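Pyridine nucleotide-disulfide oxidoreductase-like protein (Myceliophthora thermophila, PDB 5MQ6) catalyses Baeyer-Villiger oxidation of ketones, polycyclic ones above all, inserting one oxygen atom next to the carbonyl to give esters or lactones, with FAD as cofactor. Local coordinates at residues A[530-538]-A[622-633]; A[50-60]-A[238-249]. All coordinates share one frame; numbering follows the deposited sequence.

Overall arrangement
Contact 2 (50-60 with 238-249) comes first along the chain and closes before contact 1 (530-538 with 622-633) opens. Lying on opposite sides of the chain's centre, the two have centres about 36 Å apart and nearest atoms about 17 Å apart. They sit by different sheets: strand 527-529, just before contact 1, pairs with 218-221 in the mixed sheet, whereas strand 244-246, part of contact 2, edges the parallel sheet. Both approach the cofactor: the side chains of Ala538 and Arg249 lie about 8 and 6 Å from FAD. Contact 1 joins two loops; contact 2 lays segment 50-60 on an edge strand of the sheet whose strand 271-275 leads into a GxGxxA pattern consistent with NADPH binding.

Contact 1: A[530-538]-A[622-633]; sequences TPLSQSSQA and RSGNLSQGMASY
Ser535 and Asn625 meet in the middle of a buried loop-to-loop contact. The 530-538 loop follows strand 527-529 of the mixed sheet, whose strand 78-84 leads to the GxGxxG motif at FAD; it runs beside the approach to helix 630-641, whose N-cap is Gly629. Two backbone bonds join the loops: Gln534 N donates to Gly624 O (2.7 Å), and Leu626 N to Ser535 O (2.8 Å).

Side-chain amides add two more. Gln534 NE2 reaches Arg622 O at 2.8 Å in an almost straight bond (171°) lying in its own amide plane, while its OE1 binds Thr515 OG1. Asn625 OD1 accepts Ser535 N at 3.0 Å, the donor standing 37° out of the carbonyl plane, and a water links Asn625 ND2 to Leu532 O. Ser535 OG also donates to Leu532 O, a bond within the 530-538 loop. A leucine in place of Asn625 would probably leave Ser535 N without this acceptor and break the water link to Leu532.

The Tyr633 ring and the Met630 methyl pack on the same loop. One face of the ring lies under Ser536 N, which sits 4.1 Å above its centre, with Ser535 CA nearer the rim; Tyr633 OH, bonded to His517 O, also meets Pro531 CB at 3.6 Å. The Met630 chain, bent at its second and third torsions, brings CE against the Ser536 carbonyl.

A chi1 of -179° turns Ser536 OG to the start of the helix, beside Gly629 C. There one water accepts hydrogen bonds from Ser536 OG (2.8 Å) and Gly629 N and donates one to Leu626 O.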
loop_
_atom_site.group_PDB
_atom_site.type_symbol
_atom_site.label_atom_id
_atom_site.label_comp_id
_atom_site.label_asym_id
_atom_site.label_seq_id
_atom_site.Cartn_x
_atom_site.Cartn_y
_atom_site.Cartn_z
ATOM N N THR A 530 -9.984 5.647 -5.170
ATOM C CA THR A 530 -9.933 5.337 -3.743
ATOM C C THR A 530 -9.161 6.456 -3.089
ATOM O O THR A 530 -8.244 6.956 -3.639
ATOM C CB THR A 530 -9.339 3.955 -3.451
ATOM O OG1 THR A 530 -8.149 3.757 -4.197
ATOM C CG2 THR A 530 -10.188 2.874 -3.992
ATOM N N PRO A 531 -9.601 6.917 -1.956
ATOM C CA PRO A 531 -8.981 8.142 -1.475
ATOM C C PRO A 531 -7.543 7.951 -0.949
ATOM O O PRO A 531 -7.346 7.153 -0.063
ATOM C CB PRO A 531 -9.934 8.584 -0.358
ATOM C CG PRO A 531 -10.603 7.315 0.121
ATOM C CD PRO A 531 -10.598 6.363 -1.019
ATOM N N LEU A 532 -6.603 8.754 -1.436
ATOM C CA LEU A 532 -5.295 8.812 -0.883
ATOM C C LEU A 532 -5.038 10.299 -0.472
ATOM O O LEU A 532 -5.316 10.644 0.557
ATOM C CB LEU A 532 -4.253 8.218 -1.903
ATOM C CG LEU A 532 -2.848 8.127 -1.237
ATOM C CD1 LEU A 532 -2.905 6.931 -0.290
ATOM C CD2 LEU A 532 -1.610 8.040 -2.169
ATOM N N SER A 533 -4.594 11.203 -1.320
ATOM C CA SER A 533 -4.516 12.601 -0.980
ATOM C C SER A 533 -5.882 13.149 -0.453
ATOM O O SER A 533 -6.932 12.749 -0.913
ATOM C CB SER A 533 -4.167 13.443 -2.203
ATOM O OG SER A 533 -2.949 13.135 -2.773
ATOM N N GLN A 534 -5.819 14.071 0.499
ATOM C CA GLN A 534 -6.968 14.884 0.969
ATOM C C GLN A 534 -8.031 14.010 1.626
ATOM O O GLN A 534 -9.222 14.228 1.451
ATOM C CB GLN A 534 -7.577 15.684 -0.226
ATOM C CG GLN A 534 -6.531 16.393 -1.121
ATOM C CD GLN A 534 -7.195 17.578 -1.838
ATOM O OE1 GLN A 534 -8.346 17.480 -2.310
ATOM N NE2 GLN A 534 -6.529 18.722 -1.811
ATOM N N SER A 535 -7.600 12.999 2.372
ATOM C CA SER A 535 -8.575 12.190 3.035
ATOM C C SER A 535 -8.031 11.784 4.448
ATOM O O SER A 535 -7.599 12.612 5.218
ATOM C CB SER A 535 -8.890 11.022 2.099
ATOM O OG SER A 535 -7.756 10.119 1.918
ATOM N N SER A 536 -8.080 10.524 4.771
ATOM C CA SER A 536 -7.442 9.959 5.925
ATOM C C SER A 536 -7.055 8.538 5.512
ATOM O O SER A 536 -7.491 8.057 4.476
ATOM C CB SER A 536 -8.453 9.980 7.088
ATOM O OG SER A 536 -7.911 9.466 8.295
ATOM N N GLN A 537 -6.236 7.884 6.320
ATOM C CA GLN A 537 -5.747 6.554 6.052
ATOM C C GLN A 537 -5.768 5.847 7.445
ATOM O O GLN A 537 -5.786 6.484 8.472
ATOM C CB GLN A 537 -4.316 6.629 5.502
ATOM C CG GLN A 537 -3.348 7.164 6.588
ATOM C CD GLN A 537 -1.934 7.540 6.157
ATOM O OE1 GLN A 537 -1.086 6.692 5.848
ATOM N NE2 GLN A 537 -1.652 8.819 6.216
ATOM N N ALA A 538 -5.735 4.535 7.423
ATOM C CA ALA A 538 -5.628 3.752 8.574
ATOM C C ALA A 538 -4.457 2.841 8.307
ATOM O O ALA A 538 -4.178 2.531 7.150
ATOM C CB ALA A 538 -6.912 3.022 8.713
ATOM N N ARG A 622 -1.527 21.046 0.200
ATOM C CA ARG A 622 -2.807 20.617 -0.315
ATOM C C ARG A 622 -2.838 19.114 -0.529
ATOM O O ARG A 622 -3.944 18.551 -0.649
ATOM C CB ARG A 622 -3.044 21.201 -1.721
ATOM C CG ARG A 622 -3.318 22.607 -1.731
ATOM C CD ARG A 622 -3.387 23.114 -3.174
ATOM N NE ARG A 622 -4.655 22.702 -3.807
ATOM C CZ ARG A 622 -5.651 23.497 -4.199
ATOM N NH1 ARG A 622 -5.607 24.818 -4.064
ATOM N NH2 ARG A 622 -6.728 22.944 -4.713
ATOM N N SER A 623 -1.678 18.457 -0.675
ATOM C CA SER A 623 -1.721 17.055 -1.003
ATOM C C SER A 623 -1.798 16.121 0.168
ATOM O O SER A 623 -1.907 14.912 -0.040
ATOM C CB SER A 623 -0.568 16.660 -1.955
ATOM O OG SER A 623 0.611 16.615 -1.180
ATOM N N GLY A 624 -1.822 16.647 1.392
ATOM C CA GLY A 624 -1.885 15.803 2.593
ATOM C C GLY A 624 -3.284 15.461 2.964
ATOM O O GLY A 624 -4.181 15.518 2.131
ATOM N N ASN A 625 -3.457 15.104 4.227
ATOM C CA ASN A 625 -4.637 14.514 4.743
ATOM C C ASN A 625 -5.240 15.317 5.875
ATOM O O ASN A 625 -4.646 16.218 6.430
ATOM C CB ASN A 625 -4.273 13.129 5.268
ATOM C CG ASN A 625 -4.300 12.047 4.203
ATOM O OD1 ASN A 625 -4.825 12.209 3.159
ATOM N ND2 ASN A 625 -3.807 10.871 4.565
ATOM N N LEU A 626 -6.480 14.991 6.201
ATOM C CA LEU A 626 -7.081 15.440 7.412
ATOM C C LEU A 626 -6.193 14.878 8.544
ATOM O O LEU A 626 -5.438 13.948 8.321
ATOM C CB LEU A 626 -8.456 14.859 7.486
ATOM C CG LEU A 626 -9.449 15.206 6.406
ATOM C CD1 LEU A 626 -10.670 14.372 6.645
ATOM C CD2 LEU A 626 -9.849 16.663 6.537
ATOM N N SER A 627 -6.255 15.474 9.737
ATOM C CA SER A 627 -5.361 15.153 10.838
ATOM C C SER A 627 -6.101 14.431 11.991
ATOM O O SER A 627 -5.507 14.248 13.071
ATOM C CB SER A 627 -4.686 16.418 11.375
ATOM O OG SER A 627 -5.639 17.305 11.934
ATOM N N GLN A 628 -7.375 14.049 11.779
ATOM C CA GLN A 628 -8.193 13.601 12.862
ATOM C C GLN A 628 -8.522 12.126 12.928
ATOM O O GLN A 628 -9.274 11.710 13.825
ATOM C CB GLN A 628 -9.448 14.417 12.906
ATOM C CG GLN A 628 -9.222 15.937 12.993
ATOM C CD GLN A 628 -8.665 16.400 14.321
ATOM O OE1 GLN A 628 -9.385 16.437 15.282
ATOM N NE2 GLN A 628 -7.369 16.760 14.381
ATOM N N GLY A 629 -7.930 11.349 12.026
ATOM C CA GLY A 629 -8.139 9.902 11.869
ATOM C C GLY A 629 -9.321 9.369 11.090
ATOM O O GLY A 629 -10.338 10.094 10.788
ATOM N N MET A 630 -9.226 8.080 10.790
ATOM C CA MET A 630 -10.213 7.437 9.901
ATOM C C MET A 630 -11.665 7.535 10.433
ATOM O O MET A 630 -12.605 7.845 9.680
ATOM C CB MET A 630 -9.821 5.996 9.546
ATOM C CG MET A 630 -10.821 5.352 8.578
ATOM S SD MET A 630 -10.774 6.091 6.895
ATOM C CE MET A 630 -9.099 6.153 6.483
ATOM N N ALA A 631 -11.878 7.322 11.727
ATOM C CA ALA A 631 -13.259 7.318 12.244
ATOM C C ALA A 631 -13.925 8.657 11.985
ATOM O O ALA A 631 -15.111 8.726 11.623
ATOM C CB ALA A 631 -13.306 7.036 13.792
ATOM N N SER A 632 -13.158 9.729 12.249
ATOM C CA SER A 632 -13.647 11.102 12.049
ATOM C C SER A 632 -13.994 11.407 10.545
ATOM O O SER A 632 -15.060 11.885 10.246
ATOM C CB SER A 632 -12.594 12.073 12.546
ATOM O OG SER A 632 -13.016 13.411 12.305
ATOM N N TYR A 633 -13.107 11.085 9.628
ATOM C CA TYR A 633 -13.374 11.164 8.205
ATOM C C TYR A 633 -14.667 10.362 7.797
ATOM O O TYR A 633 -15.596 10.883 7.088
ATOM C CB TYR A 633 -12.107 10.688 7.478
ATOM C CG TYR A 633 -12.202 10.515 5.981
ATOM C CD1 TYR A 633 -12.497 11.588 5.171
ATOM C CD2 TYR A 633 -11.978 9.266 5.387
ATOM C CE1 TYR A 633 -12.518 11.471 3.793
ATOM C CE2 TYR A 633 -12.004 9.074 4.016
ATOM C CZ TYR A 633 -12.301 10.188 3.204
ATOM O OH TYR A 633 -12.339 10.052 1.858
HETATM O O HOH W 1 -3.921 8.918 2.612
HETATM O O HOH W 2 -6.490 11.448 9.566
HETATM O O HOH W 3 -2.998 10.527 7.527
#

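Contact 2: A[50-60]-A[238-249]; sequences NERFRALAEDP and ETFTGPVFHTAR
The Baeyer-Villiger fingerprint FxGxxxHxxxW, met by Phe240, Gly242, His246 and Trp250, runs through segment 238-249, against which the short helix 51-54 and the 3-10 turn after it pack. Asn50 caps that helix, its OD1 accepting Phe53 N. At the fingerprint's glycine, Arg52 NH2 gives Gly242 O a bent bond of 3.2 Å (136°); the oxygen lies in the guanidinium plane, whereas the donor stands well above the carbonyl plane. Val244 CG2 touches NH1 at the guanidinium edge (3.6 Å), and Glu238 O lies over one face.

Leu56 fills the middle. Its CD2 packs on Val244 O, and its CD1 sits 4.1 Å above the centre of the Phe53 ring. A water joins Leu56 O to His246 N and Arg249 O.

Beyond the strand, the Arg249 chain turns at chi2 (-80°), laying CB and CG beside Leu56 O and CD beside Glu58 O. Its NE donates to Ala57 O (2.9 Å) and its NH1 to Ala248 O (3.0 Å). Two backbone carbonyls thus hold the guanidinium, and the side chain also lies against FAD-binding Trp124. The fingerprint, whose Arg249 side chain comes within about 6 Å of FAD, is the hallmark of type I Baeyer-Villiger monooxygenases.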
loop_
_atom_site.group_PDB
_atom_site.type_symbol
_atom_site.label_atom_id
_atom_site.label_comp_id
_atom_site.label_asym_id
_atom_site.label_seq_id
_atom_site.Cartn_x
_atom_site.Cartn_y
_atom_site.Cartn_z
ATOM N N ASN A 50 18.191 -2.603 -19.314
ATOM C CA ASN A 50 18.444 -4.012 -19.625
ATOM C C ASN A 50 17.177 -4.877 -19.614
ATOM O O ASN A 50 16.468 -4.947 -18.606
ATOM C CB ASN A 50 19.469 -4.509 -18.575
ATOM C CG ASN A 50 19.856 -5.948 -18.747
ATOM O OD1 ASN A 50 19.022 -6.850 -18.592
ATOM N ND2 ASN A 50 21.141 -6.187 -19.026
ATOM N N GLU A 51 16.930 -5.578 -20.719
ATOM C CA GLU A 51 15.706 -6.367 -20.904
ATOM C C GLU A 51 15.547 -7.587 -19.968
ATOM O O GLU A 51 14.426 -7.892 -19.521
ATOM C CB GLU A 51 15.655 -6.829 -22.354
ATOM C CG GLU A 51 14.324 -7.354 -22.861
ATOM C CD GLU A 51 14.307 -7.416 -24.379
ATOM O OE1 GLU A 51 15.362 -7.200 -25.009
ATOM O OE2 GLU A 51 13.238 -7.676 -24.957
ATOM N N ARG A 52 16.661 -8.291 -19.716
ATOM C CA ARG A 52 16.748 -9.337 -18.653
ATOM C C ARG A 52 16.118 -8.868 -17.359
ATOM O O ARG A 52 15.357 -9.604 -16.715
ATOM C CB ARG A 52 18.216 -9.724 -18.372
ATOM C CG ARG A 52 18.614 -10.056 -16.923
ATOM C CD ARG A 52 20.084 -9.705 -16.629
ATOM N NE ARG A 52 20.739 -10.772 -15.868
ATOM C CZ ARG A 52 20.524 -11.044 -14.580
ATOM N NH1 ARG A 52 19.669 -10.316 -13.871
ATOM N NH2 ARG A 52 21.167 -12.052 -13.996
ATOM N N PHE A 53 16.504 -7.650 -16.989
ATOM C CA PHE A 53 16.056 -6.997 -15.798
ATOM C C PHE A 53 14.591 -6.627 -15.749
ATOM O O PHE A 53 13.906 -6.916 -14.756
ATOM C CB PHE A 53 16.896 -5.734 -15.542
ATOM C CG PHE A 53 17.685 -5.854 -14.318
ATOM C CD1 PHE A 53 18.756 -6.714 -14.287
ATOM C CD2 PHE A 53 17.292 -5.224 -13.169
ATOM C CE1 PHE A 53 19.494 -6.898 -13.136
ATOM C CE2 PHE A 53 18.024 -5.392 -12.002
ATOM C CZ PHE A 53 19.125 -6.237 -11.988
ATOM N N ARG A 54 14.148 -5.927 -16.787
ATOM C CA ARG A 54 12.732 -5.704 -17.037
ATOM C C ARG A 54 11.878 -6.938 -16.950
ATOM O O ARG A 54 10.758 -6.882 -16.440
ATOM C CB ARG A 54 12.544 -5.168 -18.434
ATOM C CG ARG A 54 12.946 -3.739 -18.531
ATOM C CD ARG A 54 13.064 -3.363 -19.991
ATOM N NE ARG A 54 12.444 -2.071 -20.203
ATOM C CZ ARG A 54 12.846 -1.181 -21.100
ATOM N NH1 ARG A 54 13.909 -1.418 -21.887
ATOM N NH2 ARG A 54 12.180 -0.036 -21.198
ATOM N N ALA A 55 12.373 -8.053 -17.459
ATOM C CA ALA A 55 11.591 -9.278 -17.450
ATOM C C ALA A 55 11.299 -9.780 -16.070
ATOM O O ALA A 55 10.407 -10.619 -15.879
ATOM C CB ALA A 55 12.302 -10.351 -18.203
ATOM N N LEU A 56 12.066 -9.285 -15.103
ATOM C CA LEU A 56 11.841 -9.646 -13.694
ATOM C C LEU A 56 10.530 -9.119 -13.170
ATOM O O LEU A 56 10.030 -9.585 -12.200
ATOM C CB LEU A 56 12.982 -9.132 -12.798
ATOM C CG LEU A 56 14.390 -9.704 -13.120
ATOM C CD1 LEU A 56 15.507 -8.955 -12.372
ATOM C CD2 LEU A 56 14.454 -11.230 -12.917
ATOM N N ALA A 57 9.984 -8.128 -13.823
ATOM C CA ALA A 57 8.723 -7.597 -13.458
ATOM C C ALA A 57 7.515 -8.421 -13.959
ATOM O O ALA A 57 6.381 -8.127 -13.583
ATOM C CB ALA A 57 8.679 -6.123 -13.889
ATOM N N GLU A 58 7.731 -9.461 -14.759
ATOM C CA GLU A 58 6.621 -10.164 -15.363
ATOM C C GLU A 58 5.958 -11.048 -14.374
ATOM O O GLU A 58 6.548 -11.433 -13.380
ATOM C CB GLU A 58 7.045 -11.003 -16.611
ATOM C CG GLU A 58 7.542 -10.139 -17.796
ATOM C CD GLU A 58 6.471 -9.199 -18.420
ATOM O OE1 GLU A 58 5.335 -9.669 -18.764
ATOM O OE2 GLU A 58 6.762 -7.974 -18.597
ATOM N N ASP A 59 4.730 -11.432 -14.697
ATOM C CA ASP A 59 3.851 -12.219 -13.830
ATOM C C ASP A 59 4.284 -13.661 -13.892
ATOM O O ASP A 59 4.115 -14.253 -14.915
ATOM C CB ASP A 59 2.452 -12.111 -14.361
ATOM C CG ASP A 59 1.414 -12.819 -13.511
ATOM O OD1 ASP A 59 1.750 -13.708 -12.691
ATOM O OD2 ASP A 59 0.212 -12.448 -13.662
ATOM N N PRO A 60 4.790 -14.234 -12.774
ATOM C CA PRO A 60 5.174 -15.623 -12.801
ATOM C C PRO A 60 4.079 -16.594 -12.722
ATOM O O PRO A 60 4.350 -17.783 -12.825
ATOM C CB PRO A 60 5.946 -15.820 -11.470
ATOM C CG PRO A 60 6.088 -14.500 -10.843
ATOM C CD PRO A 60 5.062 -13.610 -11.465
ATOM N N GLU A 238 23.087 -4.759 -13.302
ATOM C CA GLU A 238 22.796 -5.457 -14.551
ATOM C C GLU A 238 23.734 -6.638 -14.809
ATOM O O GLU A 238 23.296 -7.650 -15.333
ATOM C CB GLU A 238 22.894 -4.451 -15.674
ATOM C CG GLU A 238 24.222 -3.680 -15.683
ATOM C CD GLU A 238 24.043 -2.172 -15.768
ATOM O OE1 GLU A 238 23.260 -1.746 -16.649
ATOM O OE2 GLU A 238 24.682 -1.412 -14.977
ATOM N N THR A 239 24.991 -6.515 -14.364
ATOM C CA THR A 239 26.115 -7.445 -14.666
ATOM C C THR A 239 26.218 -8.673 -13.756
ATOM O O THR A 239 26.874 -9.666 -14.132
ATOM C CB THR A 239 27.500 -6.752 -14.553
ATOM O OG1 THR A 239 27.895 -6.673 -13.178
ATOM C CG2 THR A 239 27.496 -5.360 -15.120
ATOM N N PHE A 240 25.645 -8.612 -12.553
ATOM C CA PHE A 240 25.628 -9.802 -11.686
ATOM C C PHE A 240 25.168 -11.010 -12.495
ATOM O O PHE A 240 24.135 -10.968 -13.141
ATOM C CB PHE A 240 24.708 -9.614 -10.462
ATOM C CG PHE A 240 24.607 -10.838 -9.617
ATOM C CD1 PHE A 240 25.679 -11.211 -8.787
ATOM C CD2 PHE A 240 23.473 -11.668 -9.653
ATOM C CE1 PHE A 240 25.611 -12.380 -8.017
ATOM C CE2 PHE A 240 23.394 -12.835 -8.864
ATOM C CZ PHE A 240 24.474 -13.195 -8.047
ATOM N N THR A 241 25.908 -12.099 -12.471
ATOM C CA THR A 241 25.598 -13.190 -13.394
ATOM C C THR A 241 24.737 -14.304 -12.819
ATOM O O THR A 241 24.270 -15.143 -13.544
ATOM C CB THR A 241 26.889 -13.784 -13.975
ATOM O OG1 THR A 241 27.505 -14.628 -12.999
ATOM C CG2 THR A 241 27.828 -12.700 -14.340
ATOM N N GLY A 242 24.541 -14.354 -11.520
ATOM C CA GLY A 242 23.650 -15.382 -10.933
ATOM C C GLY A 242 22.157 -15.007 -11.064
ATOM O O GLY A 242 21.830 -13.876 -11.434
ATOM N N PRO A 243 21.248 -15.956 -10.797
ATOM C CA PRO A 243 19.821 -15.668 -10.804
ATOM C C PRO A 243 19.420 -14.522 -9.793
ATOM O O PRO A 243 19.894 -14.451 -8.657
ATOM C CB PRO A 243 19.162 -17.030 -10.482
ATOM C CG PRO A 243 20.215 -18.057 -10.368
ATOM C CD PRO A 243 21.555 -17.378 -10.596
ATOM N N VAL A 244 18.600 -13.589 -10.251
ATOM C CA VAL A 244 18.153 -12.429 -9.511
ATOM C C VAL A 244 16.630 -12.414 -9.691
ATOM O O VAL A 244 16.107 -12.756 -10.800
ATOM C CB VAL A 244 18.628 -11.097 -10.077
ATOM C CG1 VAL A 244 18.392 -9.972 -9.086
ATOM C CG2 VAL A 244 20.063 -11.132 -10.393
ATOM N N PHE A 245 15.938 -11.981 -8.628
ATOM C CA PHE A 245 14.530 -11.797 -8.680
ATOM C C PHE A 245 14.092 -10.868 -7.574
ATOM O O PHE A 245 14.835 -10.663 -6.623
ATOM C CB PHE A 245 13.747 -13.129 -8.650
ATOM C CG PHE A 245 14.113 -14.052 -7.549
ATOM C CD1 PHE A 245 13.458 -13.997 -6.330
ATOM C CD2 PHE A 245 15.090 -15.025 -7.752
ATOM C CE1 PHE A 245 13.785 -14.878 -5.325
ATOM C CE2 PHE A 245 15.426 -15.886 -6.763
ATOM C CZ PHE A 245 14.773 -15.825 -5.539
ATOM N N HIS A 246 12.914 -10.264 -7.759
ATOM C CA HIS A 246 12.348 -9.363 -6.757
ATOM C C HIS A 246 11.360 -10.189 -5.945
ATOM O O HIS A 246 10.783 -11.143 -6.418
ATOM C CB HIS A 246 11.766 -8.099 -7.438
ATOM C CG HIS A 246 11.456 -6.950 -6.510
ATOM N ND1 HIS A 246 10.408 -6.980 -5.623
ATOM C CD2 HIS A 246 11.957 -5.691 -6.437
ATOM C CE1 HIS A 246 10.331 -5.833 -4.968
ATOM N NE2 HIS A 246 11.245 -5.018 -5.459
ATOM N N THR A 247 11.222 -9.896 -4.669
ATOM C CA THR A 247 10.306 -10.638 -3.818
ATOM C C THR A 247 8.864 -10.601 -4.308
ATOM O O THR A 247 8.035 -11.512 -4.059
ATOM C CB THR A 247 10.367 -10.029 -2.379
ATOM O OG1 THR A 247 10.133 -8.600 -2.391
ATOM C CG2 THR A 247 11.769 -10.218 -1.804
ATOM N N ALA A 248 8.524 -9.479 -4.939
ATOM C CA ALA A 248 7.159 -9.279 -5.493
ATOM C C ALA A 248 6.953 -10.101 -6.797
ATOM O O ALA A 248 5.836 -10.263 -7.271
ATOM C CB ALA A 248 6.911 -7.811 -5.715
ATOM N N ARG A 249 8.046 -10.620 -7.365
ATOM C CA ARG A 249 7.927 -11.605 -8.470
ATOM C C ARG A 249 8.819 -12.856 -8.191
ATOM O O ARG A 249 9.824 -13.122 -8.938
ATOM C CB ARG A 249 8.260 -10.912 -9.797
ATOM C CG ARG A 249 7.559 -9.576 -10.030
ATOM C CD ARG A 249 6.098 -9.742 -10.530
ATOM N NE ARG A 249 5.468 -8.411 -10.845
ATOM C CZ ARG A 249 4.883 -7.593 -9.979
ATOM N NH1 ARG A 249 4.831 -7.882 -8.711
ATOM N NH2 ARG A 249 4.336 -6.431 -10.391
HETATM O O HOH W 4 11.586 -11.032 -10.046
#